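Local coordinates for hypothetical protein yfcE (Escherichia coli, PDB 1SU1) that belongs to the calcineurin-like phosphoesterase superfamily, a family of metal-dependent proteins, and carries zinc ions at a two-metal site, at residues A[55-68]-A[89-103]. Sequence-based numbering, arbitrary orientation.
Sequences WLVILGDVLNHGPR and HKVIAVRGNCDSEVD. With ZN (zinc ion), chain E; SO4 (sulfate ion), chain G.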
ATOM      1  N   TRP A  55     -27.706  -4.648   3.187  1.00 23.63           N
ATOM      2  CA  TRP A  55     -26.339  -4.666   3.727  1.00 22.04           C
ATOM      3  C   TRP A  55     -26.088  -3.638   4.823  1.00 19.19           C
ATOM      4  O   TRP A  55     -26.761  -2.616   4.890  1.00 17.71           O
ATOM      5  CB  TRP A  55     -25.303  -4.383   2.620  1.00 21.11           C
ATOM      6  CG  TRP A  55     -25.359  -5.281   1.434  1.00 16.88           C
ATOM      7  CD1 TRP A  55     -26.071  -5.088   0.286  1.00 19.05           C
ATOM      8  CD2 TRP A  55     -24.693  -6.533   1.288  1.00 15.71           C
ATOM      9  NE1 TRP A  55     -25.887  -6.149  -0.573  1.00 18.59           N
ATOM     10  CE2 TRP A  55     -25.040  -7.051   0.019  1.00 17.43           C
ATOM     11  CE3 TRP A  55     -23.821  -7.266   2.101  1.00 18.20           C
ATOM     12  CZ2 TRP A  55     -24.565  -8.280  -0.450  1.00 19.16           C
ATOM     13  CZ3 TRP A  55     -23.341  -8.492   1.636  1.00 20.95           C
ATOM     14  CH2 TRP A  55     -23.714  -8.982   0.366  1.00 17.37           C
ATOM     15  N   LEU A  56     -25.105  -3.917   5.674  1.00 17.26           N
ATOM     16  CA  LEU A  56     -24.699  -2.963   6.702  1.00 18.60           C
ATOM     17  C   LEU A  56     -23.378  -2.400   6.167  1.00 19.15           C
ATOM     18  O   LEU A  56     -22.386  -3.130   6.050  1.00 14.99           O
ATOM     19  CB  LEU A  56     -24.437  -3.641   8.049  1.00 16.53           C
ATOM     20  CG  LEU A  56     -23.774  -2.702   9.078  1.00 18.41           C
ATOM     21  CD1 LEU A  56     -24.662  -1.487   9.339  1.00 18.22           C
ATOM     22  CD2 LEU A  56     -23.513  -3.445  10.371  1.00 18.44           C
ATOM     23  N   VAL A  57     -23.370  -1.115   5.838  1.00 18.52           N
ATOM     24  CA  VAL A  57     -22.181  -0.478   5.299  1.00 16.65           C
ATOM     25  C   VAL A  57     -21.364   0.286   6.341  1.00 17.10           C
ATOM     26  O   VAL A  57     -21.767   1.364   6.804  1.00 15.18           O
ATOM     27  CB  VAL A  57     -22.563   0.475   4.143  1.00 18.17           C
ATOM     28  CG1 VAL A  57     -21.315   1.097   3.534  1.00 17.39           C
ATOM     29  CG2 VAL A  57     -23.358  -0.288   3.089  1.00 14.11           C
ATOM     30  N   ILE A  58     -20.205  -0.273   6.681  1.00 16.83           N
ATOM     31  CA  ILE A  58     -19.297   0.323   7.658  1.00 18.37           C
ATOM     32  C   ILE A  58     -18.230   1.172   6.956  1.00 19.99           C
ATOM     33  O   ILE A  58     -17.410   0.650   6.193  1.00 23.18           O
ATOM     34  CB  ILE A  58     -18.656  -0.799   8.508  1.00 18.18           C
ATOM     35  CG1 ILE A  58     -19.771  -1.530   9.278  1.00 15.30           C
ATOM     36  CG2 ILE A  58     -17.609  -0.229   9.458  1.00 15.69           C
ATOM     37  CD1 ILE A  58     -19.293  -2.607  10.232  1.00 20.49           C
ATOM     38  N   LEU A  59     -18.240   2.478   7.230  1.00 18.95           N
ATOM     39  CA  LEU A  59     -17.317   3.415   6.598  1.00 18.12           C
ATOM     40  C   LEU A  59     -15.933   3.615   7.235  1.00 18.25           C
ATOM     41  O   LEU A  59     -15.277   4.635   6.984  1.00 17.61           O
ATOM     42  CB  LEU A  59     -18.000   4.775   6.434  1.00 14.61           C
ATOM     43  CG  LEU A  59     -19.294   4.788   5.607  1.00 16.62           C
ATOM     44  CD1 LEU A  59     -19.959   6.152   5.723  1.00 13.00           C
ATOM     45  CD2 LEU A  59     -19.001   4.454   4.133  1.00 16.67           C
ATOM     46  N   GLY A  60     -15.489   2.674   8.066  1.00 18.45           N
ATOM     47  CA  GLY A  60     -14.151   2.799   8.639  1.00 19.45           C
ATOM     48  C   GLY A  60     -13.912   3.301  10.059  1.00 20.75           C
ATOM     49  O   GLY A  60     -14.697   4.089  10.605  1.00 18.86           O
ATOM     50  N   ASP A  61     -12.780   2.864  10.620  1.00 18.63           N
ATOM     51  CA  ASP A  61     -12.332   3.181  11.978  1.00 20.17           C
ATOM     52  C   ASP A  61     -13.235   2.412  12.940  1.00 22.27           C
ATOM     53  O   ASP A  61     -14.072   2.977  13.664  1.00 19.90           O
ATOM     54  CB  ASP A  61     -12.354   4.697  12.202  1.00 18.41           C
ATOM     55  CG  ASP A  61     -11.245   5.409  11.425  1.00 27.84           C
ATOM     56  OD1 ASP A  61     -10.770   4.822  10.428  1.00 30.73           O
ATOM     57  OD2 ASP A  61     -10.863   6.542  11.785  1.00 22.41           O
ATOM     58  N   VAL A  62     -13.029   1.098  12.888  1.00 19.03           N
ATOM     59  CA  VAL A  62     -13.776   0.105  13.622  1.00 21.32           C
ATOM     60  C   VAL A  62     -13.411  -0.146  15.093  1.00 23.57           C
ATOM     61  O   VAL A  62     -14.245   0.066  15.973  1.00 21.84           O
ATOM     62  CB  VAL A  62     -13.707  -1.223  12.836  1.00 19.58           C
ATOM     63  CG1 VAL A  62     -14.670  -2.242  13.409  1.00 18.50           C
ATOM     64  CG2 VAL A  62     -14.015  -0.957  11.359  1.00 18.16           C
ATOM     65  N   LEU A  63     -12.179  -0.581  15.360  1.00 21.24           N
ATOM     66  CA  LEU A  63     -11.767  -0.908  16.726  1.00 20.06           C
ATOM     67  C   LEU A  63     -10.869   0.056  17.490  1.00 23.39           C
ATOM     68  O   LEU A  63     -11.003   0.205  18.711  1.00 24.47           O
ATOM     69  CB  LEU A  63     -11.100  -2.279  16.731  1.00 18.63           C
ATOM     70  CG  LEU A  63     -11.880  -3.380  16.014  1.00 21.43           C
ATOM     71  CD1 LEU A  63     -11.046  -4.648  15.970  1.00 17.17           C
ATOM     72  CD2 LEU A  63     -13.206  -3.625  16.739  1.00 22.67           C
ATOM     73  N   ASN A  64      -9.943   0.703  16.791  1.00 24.72           N
ATOM     74  CA  ASN A  64      -9.013   1.625  17.440  1.00 22.58           C
ATOM     75  C   ASN A  64      -9.658   2.979  17.752  1.00 23.41           C
ATOM     76  O   ASN A  64     -10.351   3.564  16.913  1.00 23.13           O
ATOM     77  CB  ASN A  64      -7.767   1.766  16.544  1.00 26.89           C
ATOM     78  CG  ASN A  64      -6.838   2.880  16.969  1.00 26.09           C
ATOM     79  OD1 ASN A  64      -6.551   3.074  18.151  1.00 27.70           O
ATOM     80  ND2 ASN A  64      -6.336   3.610  15.986  1.00 35.10           N
ATOM     81  N   HIS A  65      -9.444   3.465  18.973  1.00 22.85           N
ATOM     82  CA  HIS A  65     -10.006   4.746  19.382  1.00 23.91           C
ATOM     83  C   HIS A  65      -9.373   5.909  18.625  1.00 26.57           C
ATOM     84  O   HIS A  65     -10.010   6.943  18.412  1.00 27.15           O
ATOM     85  CB  HIS A  65      -9.830   4.950  20.896  1.00 18.03           C
ATOM     86  CG  HIS A  65      -8.403   5.015  21.344  1.00 13.86           C
ATOM     87  ND1 HIS A  65      -7.720   6.205  21.486  1.00 16.26           N
ATOM     88  CD2 HIS A  65      -7.526   4.038  21.683  1.00 13.66           C
ATOM     89  CE1 HIS A  65      -6.488   5.960  21.895  1.00 12.72           C
ATOM     90  NE2 HIS A  65      -6.342   4.653  22.022  1.00 11.85           N
ATOM     91  N   GLY A  66      -8.123   5.726  18.208  1.00 28.94           N
ATOM     92  CA  GLY A  66      -7.425   6.780  17.503  1.00 31.57           C
ATOM     93  C   GLY A  66      -6.526   7.510  18.482  1.00 34.08           C
ATOM     94  O   GLY A  66      -7.006   7.999  19.500  1.00 33.42           O
ATOM     95  N   PRO A  67      -5.213   7.596  18.208  1.00 36.08           N
ATOM     96  CA  PRO A  67      -4.268   8.278  19.098  1.00 36.82           C
ATOM     97  C   PRO A  67      -4.644   9.723  19.426  1.00 38.05           C
ATOM     98  O   PRO A  67      -4.252  10.246  20.469  1.00 38.42           O
ATOM     99  CB  PRO A  67      -2.944   8.185  18.333  1.00 37.41           C
ATOM    100  CG  PRO A  67      -3.095   6.923  17.552  1.00 36.79           C
ATOM    101  CD  PRO A  67      -4.510   7.034  17.041  1.00 36.17           C
ATOM    102  N   ARG A  68      -5.391  10.368  18.534  1.00 39.60           N
ATOM    103  CA  ARG A  68      -5.799  11.756  18.742  1.00 42.66           C
ATOM    104  C   ARG A  68      -7.047  11.886  19.620  1.00 41.77           C
ATOM    105  O   ARG A  68      -7.303  12.947  20.183  1.00 41.72           O
ATOM    106  CB  ARG A  68      -6.072  12.436  17.393  1.00 47.30           C
ATOM    107  CG  ARG A  68      -4.835  12.768  16.561  1.00 55.59           C
ATOM    108  CD  ARG A  68      -5.231  13.377  15.213  1.00 60.61           C
ATOM    109  NE  ARG A  68      -5.751  12.379  14.276  1.00 66.46           N
ATOM    110  CZ  ARG A  68      -6.396  12.668  13.148  1.00 68.13           C
ATOM    111  NH1 ARG A  68      -6.613  13.930  12.807  1.00 69.28           N
ATOM    112  NH2 ARG A  68      -6.804  11.694  12.346  1.00 69.85           N
ATOM    113  N   HIS A  89     -21.347 -11.952   7.208  1.00 24.96           N
ATOM    114  CA  HIS A  89     -21.856 -12.197   5.863  1.00 28.93           C
ATOM    115  C   HIS A  89     -22.718 -11.084   5.265  1.00 28.90           C
ATOM    116  O   HIS A  89     -23.105 -11.157   4.096  1.00 29.73           O
ATOM    117  CB  HIS A  89     -22.634 -13.516   5.835  1.00 37.37           C
ATOM    118  CG  HIS A  89     -23.783 -13.565   6.795  1.00 48.71           C
ATOM    119  ND1 HIS A  89     -23.624 -13.394   8.155  1.00 51.05           N
ATOM    120  CD2 HIS A  89     -25.107 -13.765   6.593  1.00 51.47           C
ATOM    121  CE1 HIS A  89     -24.802 -13.485   8.748  1.00 52.98           C
ATOM    122  NE2 HIS A  89     -25.718 -13.711   7.823  1.00 54.36           N
ATOM    123  N   LYS A  90     -23.015 -10.047   6.039  1.00 26.94           N
ATOM    124  CA  LYS A  90     -23.834  -8.962   5.510  1.00 27.20           C
ATOM    125  C   LYS A  90     -23.177  -7.592   5.597  1.00 23.49           C
ATOM    126  O   LYS A  90     -23.835  -6.567   5.406  1.00 22.28           O
ATOM    127  CB  LYS A  90     -25.196  -8.935   6.209  1.00 31.71           C
ATOM    128  CG  LYS A  90     -26.085 -10.108   5.815  1.00 38.25           C
ATOM    129  CD  LYS A  90     -27.448 -10.026   6.453  1.00 40.41           C
ATOM    130  CE  LYS A  90     -28.373 -11.084   5.880  1.00 46.98           C
ATOM    131  NZ  LYS A  90     -29.700 -11.095   6.562  1.00 50.55           N
ATOM    132  N   VAL A  91     -21.880  -7.576   5.880  1.00 19.28           N
ATOM    133  CA  VAL A  91     -21.155  -6.317   5.981  1.00 20.29           C
ATOM    134  C   VAL A  91     -20.357  -5.976   4.718  1.00 21.99           C
ATOM    135  O   VAL A  91     -19.756  -6.851   4.091  1.00 20.13           O
ATOM    136  CB  VAL A  91     -20.164  -6.331   7.166  1.00 19.54           C
ATOM    137  CG1 VAL A  91     -19.376  -5.021   7.204  1.00 16.99           C
ATOM    138  CG2 VAL A  91     -20.917  -6.524   8.480  1.00 19.19           C
ATOM    139  N   ILE A  92     -20.384  -4.693   4.368  1.00 22.10           N
ATOM    140  CA  ILE A  92     -19.653  -4.118   3.243  1.00 23.22           C
ATOM    141  C   ILE A  92     -18.899  -2.961   3.913  1.00 23.53           C
ATOM    142  O   ILE A  92     -19.523  -2.001   4.363  1.00 24.22           O
ATOM    143  CB  ILE A  92     -20.595  -3.509   2.168  1.00 24.15           C
ATOM    144  CG1 ILE A  92     -21.502  -4.583   1.561  1.00 24.80           C
ATOM    145  CG2 ILE A  92     -19.763  -2.828   1.082  1.00 24.62           C
ATOM    146  CD1 ILE A  92     -20.771  -5.685   0.830  1.00 24.24           C
ATOM    147  N   ALA A  93     -17.574  -3.042   3.991  1.00 20.98           N
ATOM    148  CA  ALA A  93     -16.799  -1.986   4.644  1.00 21.80           C
ATOM    149  C   ALA A  93     -15.664  -1.387   3.802  1.00 21.22           C
ATOM    150  O   ALA A  93     -15.273  -1.944   2.781  1.00 22.82           O
ATOM    151  CB  ALA A  93     -16.225  -2.533   5.957  1.00 21.87           C
ATOM    152  N   VAL A  94     -15.157  -0.236   4.239  1.00 20.36           N
ATOM    153  CA  VAL A  94     -14.033   0.435   3.588  1.00 20.42           C
ATOM    154  C   VAL A  94     -13.064   0.873   4.685  1.00 21.80           C
ATOM    155  O   VAL A  94     -13.480   1.226   5.796  1.00 18.70           O
ATOM    156  CB  VAL A  94     -14.460   1.670   2.744  1.00 22.50           C
ATOM    157  CG1 VAL A  94     -15.202   1.213   1.498  1.00 21.12           C
ATOM    158  CG2 VAL A  94     -15.330   2.616   3.574  1.00 24.29           C
ATOM    159  N   ARG A  95     -11.773   0.849   4.356  1.00 20.71           N
ATOM    160  CA  ARG A  95     -10.691   1.176   5.281  1.00 18.23           C
ATOM    161  C   ARG A  95     -10.622   2.605   5.808  1.00 15.55           C
ATOM    162  O   ARG A  95     -10.664   3.565   5.033  1.00 15.19           O
ATOM    163  CB  ARG A  95      -9.341   0.817   4.627  1.00 21.37           C
ATOM    164  CG  ARG A  95      -8.179   0.722   5.603  1.00 21.14           C
ATOM    165  CD  ARG A  95      -6.862   0.397   4.896  1.00 25.36           C
ATOM    166  NE  ARG A  95      -6.287   1.547   4.197  1.00 22.43           N
ATOM    167  CZ  ARG A  95      -6.198   1.655   2.871  1.00 21.47           C
ATOM    168  NH1 ARG A  95      -6.653   0.686   2.090  1.00 14.57           N
ATOM    169  NH2 ARG A  95      -5.639   2.730   2.328  1.00 17.34           N
ATOM    170  N   GLY A  96     -10.498   2.730   7.134  1.00 13.86           N
ATOM    171  CA  GLY A  96     -10.374   4.037   7.762  1.00 10.16           C
ATOM    172  C   GLY A  96      -8.922   4.269   8.170  1.00  9.68           C
ATOM    173  O   GLY A  96      -8.175   3.303   8.311  1.00 11.87           O
ATOM    174  N   ASN A  97      -8.521   5.521   8.375  1.00 10.55           N
ATOM    175  CA  ASN A  97      -7.137   5.821   8.749  1.00 15.32           C
ATOM    176  C   ASN A  97      -6.681   5.196  10.061  1.00 19.96           C
ATOM    177  O   ASN A  97      -5.475   5.120  10.326  1.00 21.83           O
ATOM    178  CB  ASN A  97      -6.942   7.332   8.834  1.00 17.77           C
ATOM    179  CG  ASN A  97      -7.802   7.953   9.909  1.00 22.55           C
ATOM    180  OD1 ASN A  97      -8.952   7.577  10.057  1.00 24.01           O
ATOM    181  ND2 ASN A  97      -7.249   8.896  10.666  1.00 17.29           N
ATOM    182  N   CYS A  98      -7.630   4.759  10.889  1.00 19.94           N
ATOM    183  CA  CYS A  98      -7.283   4.155  12.172  1.00 17.30           C
ATOM    184  C   CYS A  98      -7.309   2.633  12.151  1.00 16.78           C
ATOM    185  O   CYS A  98      -6.901   1.991  13.125  1.00 18.60           O
ATOM    186  CB  CYS A  98      -8.216   4.661  13.285  1.00 20.97           C
ATOM    187  SG  CYS A  98      -8.157   6.432  13.624  1.00 22.58           S
ATOM    188  N   ASP A  99      -7.780   2.043  11.055  1.00 16.44           N
ATOM    189  CA  ASP A  99      -7.816   0.582  10.977  1.00 19.11           C
ATOM    190  C   ASP A  99      -6.449   0.017  10.572  1.00 22.88           C
ATOM    191  O   ASP A  99      -5.765   0.591   9.729  1.00 24.42           O
ATOM    192  CB  ASP A  99      -8.888   0.130   9.980  1.00 18.38           C
ATOM    193  CG  ASP A  99     -10.291   0.618  10.366  1.00 26.50           C
ATOM    194  OD1 ASP A  99     -10.565   0.748  11.583  1.00 20.76           O
ATOM    195  OD2 ASP A  99     -11.119   0.855   9.458  1.00 23.92           O
ATOM    196  N   SER A 100      -6.057  -1.100  11.180  1.00 23.18           N
ATOM    197  CA  SER A 100      -4.779  -1.737  10.874  1.00 24.28           C
ATOM    198  C   SER A 100      -5.022  -3.190  10.500  1.00 22.80           C
ATOM    199  O   SER A 100      -6.166  -3.634  10.465  1.00 24.18           O
ATOM    200  CB  SER A 100      -3.828  -1.645  12.075  1.00 25.75           C
ATOM    201  OG  SER A 100      -4.356  -2.324  13.202  1.00 31.64           O
ATOM    202  N   GLU A 101      -3.957  -3.940  10.231  1.00 19.08           N
ATOM    203  CA  GLU A 101      -4.129  -5.336   9.844  1.00 19.68           C
ATOM    204  C   GLU A 101      -4.495  -6.278  10.998  1.00 18.58           C
ATOM    205  O   GLU A 101      -5.054  -7.350  10.770  1.00 18.01           O
ATOM    206  CB  GLU A 101      -2.891  -5.845   9.062  1.00 22.28           C
ATOM    207  CG  GLU A 101      -1.531  -5.524   9.646  1.00 28.63           C
ATOM    208  CD  GLU A 101      -0.466  -5.217   8.563  1.00 30.43           C
ATOM    209  OE1 GLU A 101      -0.513  -5.807   7.462  1.00 26.14           O
ATOM    210  OE2 GLU A 101       0.426  -4.391   8.829  1.00 24.84           O
ATOM    211  N   VAL A 102      -4.183  -5.898  12.234  1.00 18.47           N
ATOM    212  CA  VAL A 102      -4.564  -6.750  13.361  1.00 20.73           C
ATOM    213  C   VAL A 102      -6.101  -6.745  13.404  1.00 20.63           C
ATOM    214  O   VAL A 102      -6.726  -7.745  13.747  1.00 19.62           O
ATOM    215  CB  VAL A 102      -4.008  -6.228  14.717  1.00 21.17           C
ATOM    216  CG1 VAL A 102      -4.591  -4.860  15.040  1.00 19.68           C
ATOM    217  CG2 VAL A 102      -4.330  -7.228  15.825  1.00 20.68           C
ATOM    218  N   ASP A 103      -6.695  -5.621  13.009  1.00 20.39           N
ATOM    219  CA  ASP A 103      -8.149  -5.494  12.985  1.00 22.61           C
ATOM    220  C   ASP A 103      -8.720  -6.404  11.911  1.00 23.35           C
ATOM    221  O   ASP A 103      -9.785  -7.012  12.098  1.00 20.93           O
ATOM    222  CB  ASP A 103      -8.573  -4.049  12.708  1.00 17.29           C
ATOM    223  CG  ASP A 103      -8.081  -3.089  13.775  1.00 24.22           C
ATOM    224  OD1 ASP A 103      -7.989  -3.511  14.959  1.00 20.89           O
ATOM    225  OD2 ASP A 103      -7.791  -1.912  13.441  1.00 19.76           O
TER
HETATM  226 ZN    ZN E 301     -10.947   8.518  10.520  1.00 22.86          ZN
HETATM  227  S   SO4 G 501     -10.118  10.256  13.198  1.00 58.35           S
HETATM  228  O1  SO4 G 501     -10.626  11.289  12.278  1.00 57.45           O
HETATM  229  O2  SO4 G 501     -10.551   8.948  12.715  1.00 57.05           O
HETATM  230  O3  SO4 G 501      -8.637  10.237  13.246  1.00 60.44           O
HETATM  231  O4  SO4 G 501     -10.662  10.495  14.555  1.00 56.41           O
HETATM  232  O   HOH W   1      -9.788  -0.135  13.855  1.00 14.62           O
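Asp61 and Asn97 meet at a zinc ion, Asp61 OD2 lying 2.4 Å and Asn97 OD1 2.2 Å from the metal; His129 and His151 are its other protein ligands. The Asp61 carboxylate and Asn97 amide planes are 27° apart. With OD1 on the metal, Asn97 ND2 donates to sulfate O3, so the neutral amide serves cation and anion at once; the Arg68 guanidinium comes close to the same oxygen.

Asp99 OD1 takes the N-H of Val62 (2.8 Å) on its syn lone pair; Asp99 OD2 accepts from Asp61 N (2.9 Å) and Gly96 N, both from one face. One carboxylate thus ties the loop presenting Asp61 to Gly96, and a water bridges Asp99 OD1 to Leu63 N and Asp103 OD2. Gly60 fits because, at phi 101°, a CB would jam against Leu59 O.

These loops, with their metal ligands, lie just past the C-terminal ends of parallel strands 55-58 and 91-93, a beta-alpha-beta unit with helix 77-85, as in calcineurin-like folds. Four backbone hydrogen bonds form the ladder, Leu56 N to Lys90 O at one end, Val94 N to Ile58 O at the other.

Ile92 CG1 stands anti to the carbonyl carbon (chi1 -62°), which carries CD1 over the flat Trp55 six-membered ring (4.0 Å from its centroid), a CH-pi contact. On the other face, Ile58 CD1 reaches Val91 CG1 at 3.9 Å, and the small Ala93 suffices, its CB already meeting Ile58 CB at 3.9 Å.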